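Local coordinates for protein RNase III inhibitor (Mycobacterium tuberculosis, PDB 5M3I) that is of unknown function but belongs to the macro-domain family, with a mixed beta sheet packed between helices, at residues V65-V73 and Y101-V112; P125-W135 and V152-S160. All blocks are in the same frame, centred on the assembly; numbering follows the deposited sequence.

Contact 1 of 2, residues V65-V73 and Y101-V112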
loop_
_atom_site.group_PDB
_atom_site.type_symbol
_atom_site.label_atom_id
_atom_site.label_comp_id
_atom_site.label_asym_id
_atom_site.label_seq_id
_atom_site.Cartn_x
_atom_site.Cartn_y
_atom_site.Cartn_z
ATOM N N VAL A 65 -13.566 4.647 2.334
ATOM C CA VAL A 65 -12.145 4.474 2.673
ATOM C C VAL A 65 -11.927 4.871 4.133
ATOM O O VAL A 65 -12.160 6.020 4.507
ATOM C CB VAL A 65 -11.254 5.322 1.751
ATOM C CG1 VAL A 65 -9.778 5.062 2.010
ATOM C CG2 VAL A 65 -11.566 5.032 0.300
ATOM N N THR A 66 -11.406 3.933 4.927
ATOM C CA THR A 66 -11.142 4.099 6.326
ATOM C C THR A 66 -9.851 3.427 6.747
ATOM O O THR A 66 -9.368 2.483 6.108
ATOM C CB THR A 66 -12.266 3.438 7.182
ATOM O OG1 THR A 66 -12.522 2.107 6.710
ATOM C CG2 THR A 66 -13.566 4.255 7.094
ATOM N N ILE A 67 -9.302 3.887 7.870
ATOM C CA ILE A 67 -8.202 3.220 8.532
ATOM C C ILE A 67 -8.584 1.757 8.782
ATOM O O ILE A 67 -9.660 1.482 9.291
ATOM C CB ILE A 67 -7.831 3.899 9.884
ATOM C CG1 ILE A 67 -7.394 5.366 9.680
ATOM C CG2 ILE A 67 -6.713 3.123 10.605
ATOM C CD1 ILE A 67 -6.365 5.611 8.583
ATOM N N GLY A 68 -7.707 0.844 8.408
ATOM C CA GLY A 68 -7.808 -0.564 8.766
ATOM C C GLY A 68 -8.416 -1.423 7.668
ATOM O O GLY A 68 -8.649 -2.610 7.871
ATOM N N LYS A 69 -8.682 -0.816 6.529
ATOM C CA LYS A 69 -9.348 -1.452 5.423
ATOM C C LYS A 69 -8.640 -1.030 4.123
ATOM O O LYS A 69 -8.545 0.139 3.818
ATOM C CB LYS A 69 -10.813 -1.027 5.445
ATOM C CG LYS A 69 -11.676 -1.451 4.272
ATOM C CD LYS A 69 -13.160 -1.328 4.685
ATOM C CE LYS A 69 -14.065 -0.793 3.579
ATOM N NZ LYS A 69 -14.427 -1.861 2.596
ATOM N N MET A 70 -8.143 -2.004 3.381
ATOM C CA MET A 70 -7.583 -1.738 2.099
ATOM C C MET A 70 -8.682 -1.299 1.133
ATOM O O MET A 70 -9.791 -1.854 1.171
ATOM C CB MET A 70 -6.871 -3.000 1.565
ATOM C CG MET A 70 -5.703 -3.549 2.411
ATOM S SD MET A 70 -4.380 -2.357 2.791
ATOM C CE MET A 70 -4.987 -1.677 4.348
ATOM N N PHE A 71 -8.358 -0.357 0.249
ATOM C CA PHE A 71 -9.162 -0.092 -0.915
ATOM C C PHE A 71 -8.474 -0.630 -2.174
ATOM O O PHE A 71 -7.451 -0.082 -2.617
ATOM C CB PHE A 71 -9.442 1.388 -1.024
ATOM C CG PHE A 71 -10.356 1.744 -2.149
ATOM C CD1 PHE A 71 -11.713 1.411 -2.084
ATOM C CD2 PHE A 71 -9.864 2.354 -3.279
ATOM C CE1 PHE A 71 -12.563 1.694 -3.141
ATOM C CE2 PHE A 71 -10.710 2.641 -4.352
ATOM C CZ PHE A 71 -12.061 2.321 -4.283
ATOM N N VAL A 72 -9.003 -1.717 -2.742
ATOM C CA VAL A 72 -8.289 -2.469 -3.771
ATOM C C VAL A 72 -8.900 -2.213 -5.134
ATOM O O VAL A 72 -10.102 -2.270 -5.270
ATOM C CB VAL A 72 -8.332 -3.987 -3.476
ATOM C CG1 VAL A 72 -7.483 -4.765 -4.474
ATOM C CG2 VAL A 72 -7.797 -4.259 -2.071
ATOM N N VAL A 73 -8.075 -2.000 -6.138
ATOM C CA VAL A 73 -8.535 -1.815 -7.508
ATOM C C VAL A 73 -7.714 -2.708 -8.459
ATOM O O VAL A 73 -6.500 -2.842 -8.303
ATOM C CB VAL A 73 -8.394 -0.331 -7.929
ATOM C CG1 VAL A 73 -9.004 -0.116 -9.298
ATOM C CG2 VAL A 73 -9.093 0.632 -6.955
ATOM N N TYR A 101 -2.517 2.845 13.022
ATOM C CA TYR A 101 -3.086 2.783 11.691
ATOM C C TYR A 101 -2.411 1.702 10.807
ATOM O O TYR A 101 -3.045 1.107 9.939
ATOM C CB TYR A 101 -2.960 4.135 10.998
ATOM C CG TYR A 101 -3.609 5.346 11.677
ATOM C CD1 TYR A 101 -4.501 5.233 12.765
ATOM C CD2 TYR A 101 -3.371 6.611 11.154
ATOM C CE1 TYR A 101 -5.096 6.386 13.328
ATOM C CE2 TYR A 101 -3.937 7.752 11.707
ATOM C CZ TYR A 101 -4.794 7.642 12.786
ATOM O OH TYR A 101 -5.321 8.808 13.232
ATOM N N ILE A 102 -1.109 1.519 11.030
ATOM C CA ILE A 102 -0.312 0.586 10.285
ATOM C C ILE A 102 -0.683 -0.812 10.785
ATOM O O ILE A 102 -0.880 -1.741 9.979
ATOM C CB ILE A 102 1.214 0.871 10.409
ATOM C CG1 ILE A 102 1.581 2.313 9.977
ATOM C CG2 ILE A 102 2.058 -0.107 9.596
ATOM C CD1 ILE A 102 1.056 2.771 8.651
ATOM N N ASP A 103 -0.751 -0.980 12.096
ATOM C CA ASP A 103 -1.176 -2.281 12.689
ATOM C C ASP A 103 -2.508 -2.729 12.130
ATOM O O ASP A 103 -2.656 -3.854 11.722
ATOM C CB ASP A 103 -1.235 -2.189 14.203
ATOM C CG ASP A 103 0.147 -1.989 14.840
ATOM O OD1 ASP A 103 1.176 -2.209 14.167
ATOM O OD2 ASP A 103 0.208 -1.650 16.050
ATOM N N ALA A 104 -3.460 -1.813 12.083
ATOM C CA ALA A 104 -4.816 -2.155 11.673
ATOM C C ALA A 104 -4.871 -2.453 10.177
ATOM O O ALA A 104 -5.504 -3.411 9.750
ATOM C CB ALA A 104 -5.810 -1.051 12.061
ATOM N N GLY A 105 -4.208 -1.639 9.384
ATOM C CA GLY A 105 -4.117 -1.901 7.956
ATOM C C GLY A 105 -3.436 -3.217 7.563
ATOM O O GLY A 105 -3.876 -3.882 6.619
ATOM N N LEU A 106 -2.389 -3.591 8.275
ATOM C CA LEU A 106 -1.663 -4.801 7.966
ATOM C C LEU A 106 -2.546 -6.006 8.129
ATOM O O LEU A 106 -2.473 -6.941 7.313
ATOM C CB LEU A 106 -0.384 -4.940 8.827
ATOM C CG LEU A 106 0.725 -3.957 8.404
ATOM C CD1 LEU A 106 1.836 -3.939 9.450
ATOM C CD2 LEU A 106 1.328 -4.296 7.082
ATOM N N ILE A 107 -3.404 -5.987 9.142
ATOM C CA ILE A 107 -4.340 -7.066 9.311
ATOM C C ILE A 107 -5.135 -7.254 8.010
ATOM O O ILE A 107 -5.243 -8.375 7.515
ATOM C CB ILE A 107 -5.292 -6.832 10.516
ATOM C CG1 ILE A 107 -4.508 -6.919 11.846
ATOM C CG2 ILE A 107 -6.421 -7.885 10.515
ATOM C CD1 ILE A 107 -5.289 -6.486 13.095
ATOM N N ASP A 108 -5.682 -6.164 7.455
ATOM C CA ASP A 108 -6.502 -6.301 6.271
ATOM C C ASP A 108 -5.654 -6.532 5.030
ATOM O O ASP A 108 -6.130 -7.142 4.064
ATOM C CB ASP A 108 -7.413 -5.123 6.088
ATOM C CG ASP A 108 -8.562 -5.419 5.159
ATOM O OD1 ASP A 108 -9.338 -6.349 5.441
ATOM O OD2 ASP A 108 -8.759 -4.702 4.159
ATOM N N LEU A 109 -4.432 -6.019 5.008
ATOM C CA LEU A 109 -3.556 -6.286 3.882
ATOM C C LEU A 109 -3.315 -7.803 3.744
ATOM O O LEU A 109 -3.340 -8.307 2.626
ATOM C CB LEU A 109 -2.205 -5.592 4.026
ATOM C CG LEU A 109 -1.203 -5.869 2.888
ATOM C CD1 LEU A 109 -1.719 -5.397 1.533
ATOM C CD2 LEU A 109 0.129 -5.184 3.196
ATOM N N ILE A 110 -3.066 -8.490 4.862
ATOM C CA ILE A 110 -2.850 -9.916 4.839
ATOM C C ILE A 110 -4.112 -10.620 4.342
ATOM O O ILE A 110 -4.046 -11.522 3.516
ATOM C CB ILE A 110 -2.540 -10.433 6.248
ATOM C CG1 ILE A 110 -1.135 -9.997 6.671
ATOM C CG2 ILE A 110 -2.688 -11.938 6.339
ATOM C CD1 ILE A 110 -0.903 -10.183 8.159
ATOM N N ARG A 111 -5.244 -10.222 4.879
ATOM C CA ARG A 111 -6.511 -10.811 4.499
ATOM C C ARG A 111 -6.747 -10.658 2.990
ATOM O O ARG A 111 -7.154 -11.565 2.339
ATOM C CB ARG A 111 -7.655 -10.152 5.274
ATOM C CG ARG A 111 -9.013 -10.801 5.019
ATOM C CD ARG A 111 -10.173 -10.015 5.622
ATOM N NE ARG A 111 -10.339 -8.711 4.967
ATOM C CZ ARG A 111 -10.818 -8.499 3.732
ATOM N NH1 ARG A 111 -11.215 -9.501 2.963
ATOM N NH2 ARG A 111 -10.901 -7.257 3.265
ATOM N N VAL A 112 -6.446 -9.500 2.442
ATOM C CA VAL A 112 -6.700 -9.247 1.040
ATOM C C VAL A 112 -5.775 -10.085 0.131
ATOM O O VAL A 112 -6.176 -10.522 -0.957
ATOM C CB VAL A 112 -6.593 -7.726 0.778
ATOM C CG1 VAL A 112 -6.399 -7.385 -0.684
ATOM C CG2 VAL A 112 -7.825 -7.033 1.338
HETATM O O HOH W 1 -8.321 -4.106 10.074
#

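Contact 2 of 2, residues P125-W135 and V152-S160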
loop_
_atom_site.group_PDB
_atom_site.type_symbol
_atom_site.label_atom_id
_atom_site.label_comp_id
_atom_site.label_asym_id
_atom_site.label_seq_id
_atom_site.Cartn_x
_atom_site.Cartn_y
_atom_site.Cartn_z
ATOM N N PRO A 125 7.498 2.376 2.238
ATOM C CA PRO A 125 7.702 2.545 3.670
ATOM C C PRO A 125 6.514 3.283 4.311
ATOM O O PRO A 125 6.538 4.497 4.497
ATOM C CB PRO A 125 9.024 3.336 3.754
ATOM C CG PRO A 125 9.238 3.943 2.422
ATOM C CD PRO A 125 8.366 3.251 1.419
ATOM N N LEU A 126 5.512 2.517 4.703
ATOM C CA LEU A 126 4.207 3.021 5.057
ATOM C C LEU A 126 4.260 4.060 6.182
ATOM O O LEU A 126 4.721 3.768 7.273
ATOM C CB LEU A 126 3.317 1.871 5.520
ATOM C CG LEU A 126 3.079 0.681 4.628
ATOM C CD1 LEU A 126 2.247 -0.341 5.379
ATOM C CD2 LEU A 126 2.351 1.111 3.361
ATOM N N GLY A 127 3.775 5.261 5.892
ATOM C CA GLY A 127 3.720 6.306 6.870
ATOM C C GLY A 127 5.049 6.941 7.293
ATOM O O GLY A 127 5.065 7.747 8.219
ATOM N N VAL A 128 6.143 6.635 6.601
ATOM C CA VAL A 128 7.449 7.221 6.911
ATOM C C VAL A 128 7.681 8.465 6.047
ATOM O O VAL A 128 7.442 8.442 4.849
ATOM C CB VAL A 128 8.573 6.179 6.696
ATOM C CG1 VAL A 128 9.943 6.770 7.025
ATOM C CG2 VAL A 128 8.312 4.961 7.555
ATOM N N GLY A 129 8.190 9.534 6.644
ATOM C CA GLY A 129 8.452 10.785 5.905
ATOM C C GLY A 129 7.208 11.651 5.921
ATOM O O GLY A 129 6.994 12.383 6.885
ATOM N N ASN A 130 6.355 11.500 4.896
ATOM C CA ASN A 130 5.028 12.166 4.846
ATOM C C ASN A 130 4.244 12.038 6.160
ATOM O O ASN A 130 3.723 13.026 6.672
ATOM C CB ASN A 130 4.150 11.599 3.710
ATOM C CG ASN A 130 4.696 11.913 2.321
ATOM O OD1 ASN A 130 4.972 13.074 1.994
ATOM N ND2 ASN A 130 4.843 10.878 1.486
ATOM N N GLY A 131 4.170 10.819 6.692
ATOM C CA GLY A 131 3.415 10.548 7.907
ATOM C C GLY A 131 4.141 10.703 9.228
ATOM O O GLY A 131 3.503 10.646 10.271
ATOM N N GLY A 132 5.464 10.875 9.192
ATOM C CA GLY A 132 6.281 11.065 10.378
ATOM C C GLY A 132 6.599 9.850 11.236
ATOM O O GLY A 132 7.045 10.025 12.366
ATOM N N LEU A 133 6.408 8.621 10.748
ATOM C CA LEU A 133 6.745 7.404 11.558
ATOM C C LEU A 133 8.238 7.006 11.438
ATOM O O LEU A 133 8.910 7.383 10.495
ATOM C CB LEU A 133 5.850 6.222 11.144
ATOM C CG LEU A 133 4.333 6.481 11.203
ATOM C CD1 LEU A 133 3.557 5.251 10.796
ATOM C CD2 LEU A 133 3.892 6.940 12.581
ATOM N N ASP A 134 8.726 6.236 12.398
ATOM C CA ASP A 134 10.085 5.707 12.379
ATOM C C ASP A 134 10.188 4.462 11.480
ATOM O O ASP A 134 9.405 3.506 11.643
ATOM C CB ASP A 134 10.469 5.327 13.799
ATOM C CG ASP A 134 11.963 5.267 14.014
ATOM O OD1 ASP A 134 12.665 4.612 13.227
ATOM O OD2 ASP A 134 12.446 5.888 14.990
ATOM N N TRP A 135 11.138 4.458 10.541
ATOM C CA TRP A 135 11.288 3.338 9.584
ATOM C C TRP A 135 11.422 1.999 10.289
ATOM O O TRP A 135 10.752 1.027 9.969
ATOM C CB TRP A 135 12.483 3.558 8.645
ATOM C CG TRP A 135 12.876 2.331 7.748
ATOM C CD1 TRP A 135 14.131 1.826 7.547
ATOM C CD2 TRP A 135 12.005 1.540 6.948
ATOM N NE1 TRP A 135 14.088 0.761 6.688
ATOM C CE2 TRP A 135 12.789 0.566 6.309
ATOM C CE3 TRP A 135 10.634 1.570 6.694
ATOM C CZ2 TRP A 135 12.246 -0.378 5.448
ATOM C CZ3 TRP A 135 10.097 0.620 5.864
ATOM C CH2 TRP A 135 10.909 -0.333 5.235
ATOM N N VAL A 152 4.190 -15.948 -0.240
ATOM C CA VAL A 152 4.083 -14.691 -0.973
ATOM C C VAL A 152 5.490 -14.063 -1.039
ATOM O O VAL A 152 6.230 -14.096 -0.067
ATOM C CB VAL A 152 3.082 -13.753 -0.270
ATOM C CG1 VAL A 152 3.004 -12.410 -0.950
ATOM C CG2 VAL A 152 1.700 -14.390 -0.266
ATOM N N ASP A 153 5.868 -13.546 -2.196
ATOM C CA ASP A 153 7.101 -12.738 -2.299
ATOM C C ASP A 153 6.746 -11.344 -1.957
ATOM O O ASP A 153 5.794 -10.766 -2.548
ATOM C CB ASP A 153 7.676 -12.770 -3.725
ATOM C CG ASP A 153 8.263 -14.119 -4.085
ATOM O OD1 ASP A 153 8.968 -14.739 -3.257
ATOM O OD2 ASP A 153 8.030 -14.556 -5.222
ATOM N N ALA A 154 7.456 -10.776 -1.003
ATOM C CA ALA A 154 7.201 -9.398 -0.625
ATOM C C ALA A 154 8.479 -8.640 -0.900
ATOM O O ALA A 154 9.523 -9.016 -0.388
ATOM C CB ALA A 154 6.818 -9.321 0.847
ATOM N N VAL A 155 8.381 -7.590 -1.685
ATOM C CA VAL A 155 9.486 -6.661 -1.877
ATOM C C VAL A 155 9.177 -5.384 -1.071
ATOM O O VAL A 155 8.203 -4.670 -1.368
ATOM C CB VAL A 155 9.723 -6.307 -3.358
ATOM C CG1 VAL A 155 11.060 -5.569 -3.522
ATOM C CG2 VAL A 155 9.760 -7.566 -4.218
ATOM N N ILE A 156 10.016 -5.114 -0.074
ATOM C CA ILE A 156 9.875 -3.960 0.782
ATOM C C ILE A 156 10.904 -2.875 0.424
ATOM O O ILE A 156 12.107 -3.140 0.439
ATOM C CB ILE A 156 10.032 -4.394 2.226
ATOM C CG1 ILE A 156 8.931 -5.420 2.546
ATOM C CG2 ILE A 156 9.915 -3.185 3.130
ATOM C CD1 ILE A 156 8.949 -5.879 3.965
ATOM N N TYR A 157 10.397 -1.709 0.083
ATOM C CA TYR A 157 11.184 -0.536 -0.360
ATOM C C TYR A 157 11.488 0.397 0.814
ATOM O O TYR A 157 10.576 0.883 1.448
ATOM C CB TYR A 157 10.451 0.251 -1.437
ATOM C CG TYR A 157 10.495 -0.484 -2.756
ATOM C CD1 TYR A 157 9.688 -1.639 -2.977
ATOM C CD2 TYR A 157 11.319 -0.045 -3.801
ATOM C CE1 TYR A 157 9.728 -2.321 -4.152
ATOM C CE2 TYR A 157 11.318 -0.704 -5.007
ATOM C CZ TYR A 157 10.530 -1.845 -5.178
ATOM O OH TYR A 157 10.563 -2.546 -6.386
ATOM N N PRO A 158 12.775 0.552 1.170
ATOM C CA PRO A 158 13.073 1.449 2.302
ATOM C C PRO A 158 12.929 2.928 1.910
ATOM O O PRO A 158 12.710 3.193 0.737
ATOM C CB PRO A 158 14.523 1.115 2.662
ATOM C CG PRO A 158 15.039 0.286 1.549
ATOM C CD PRO A 158 13.857 -0.436 0.975
ATOM N N PRO A 159 13.029 3.858 2.876
ATOM C CA PRO A 159 12.918 5.291 2.557
ATOM C C PRO A 159 13.998 5.714 1.594
ATOM O O PRO A 159 15.127 5.191 1.695
ATOM C CB PRO A 159 13.136 5.963 3.887
ATOM C CG PRO A 159 12.636 4.983 4.870
ATOM C CD PRO A 159 13.089 3.644 4.329
ATOM N N SER A 160 13.589 6.491 0.590
ATOM C CA SER A 160 14.423 6.855 -0.545
ATOM C C SER A 160 15.017 8.280 -0.488
ATOM O O SER A 160 14.321 9.262 -0.222
ATOM C CB SER A 160 13.679 6.661 -1.885
ATOM O OG SER A 160 12.873 7.799 -2.223
#

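Contact 1 of 2, residues V65-V73 and Y101-V112
Gly68 and Gly105 bring the two backbones together, their CA atoms only 4.0 Å apart, where the type II turn from Thr66 to Lys69 presses on residues 101-112 of helix 99-115. Bare of a side chain, Gly68 can lay its CA by the N of Gly105 and the methyl group of Ala104, while the equally bare Gly105 lets the CE of Met70 come in against it. A water bridges the carbonyl oxygens of Gly68 and Ala104, donating to both. At the second position of the turn, Ile67 lies over one face of the Tyr101 ring, its CG1 4.2 Å from the centroid and 10° off the normal, while CG2 reaches the rim at CD1. Past the turn the polar anchor is Asp108. Its CG stands anti to the backbone N (chi1 -161°), which carries OD2 up to the backbone N of Met70 at 2.9 Å; the bond is fairly straight, 162° at the hydrogen, and uses the anti side of the carboxylate. The other oxygen, OD1, takes a side-on salt bridge from Arg111, with NE at 2.6 Å and NH2 at 2.8 Å; with each oxygen engaged, rotation of the carboxylate is restrained. Met70 bends at chi2 and chi3 and curls back along the helix, its CG against the CA of Leu109 and its CE 3.4 Å from the O of Gly105. Farther along, Val72 CG2 meets Val112 CG1 at 3.7 Å. Strand 71-74 lies at the edge of the mixed sheet, antiparallel to strand 83-88, whose Ile85 and Phe87 touch Met70, and Phe71 faces helix 50-61; the contact thus seats helix 99-115 against the rim of the sheet, with helix 135-147 packed on Leu106 and Ile110.

Contact 2 of 2, residues P125-W135 and V152-S160
Pro159 is the bump of this contact, and the indole of Trp135 is the flat wall it rests on. The pyrrolidine ring puts its CD above the five-membered ring, 3.5 Å from the centroid and 9° off the normal, a CH-pi contact squarely over the face. Its neighbour Pro158 comes in on the same side but obliquely, its CA off-centre at 4.2 Å from the centroid of the six-membered ring and 29° off the normal, with CB by CZ2. The far end of the indole is met differently, since Ile156 brings CG2 to CH2 in the plane of the ring, at 3.7 Å. A chi1 of 170°, with CG anti to the backbone N, swings the indole of Trp135 toward the tail that follows strand 153-156. Two residues of the preceding loop complete the seat of Pro159. Val128 sends CG1 to the CG of Pro159 at 3.9 Å, and Pro125 CB lies 4.1 Å from Pro159 CD, so the proline ring sits in a shallow hollow made by Trp135, Val128 and Pro125. Pro125 in turn is a smaller bump: its ring nestles into the bend of the tail, CD lying 3.2 Å from the carbonyl O of Tyr157 and CG by the N of Pro159. Val128 is placed by the type II turn that starts at Pro125, closed by the hydrogen bond from Val128 N to Pro125 O. No hydrogen bond joins the two segments. The fit therefore rests on prolines, aliphatic branches and the face and edge of one indole, and their complementary shapes and CH-pi contacts fasten the end of the modelled chain to the loop that leads into helix 135-147.

In the fold
Contact 1 closes before contact 2 opens along the chain, and their centres lie about 15 Å apart. Both reach the same mixed sheet from different places: 65-73 runs into the edge strand 71-74, whereas 152-160 holds strand 153-156, which sits between strands 12-14 and 120-123, and the tail after it. Helix 99-115 connects them. While one side of it receives the 65-73 turn, Ile102 packs against the loop of contact 2, its CG1 3.6 Å from Leu133 CD1 and its CD1 4.0 Å from Leu126 CB. Helix 135-147 adds a second tie, touching both helix 99-115 and the 125-135 loop. The two contacts thus join separate parts of one compact macro domain through a shared layer of helices.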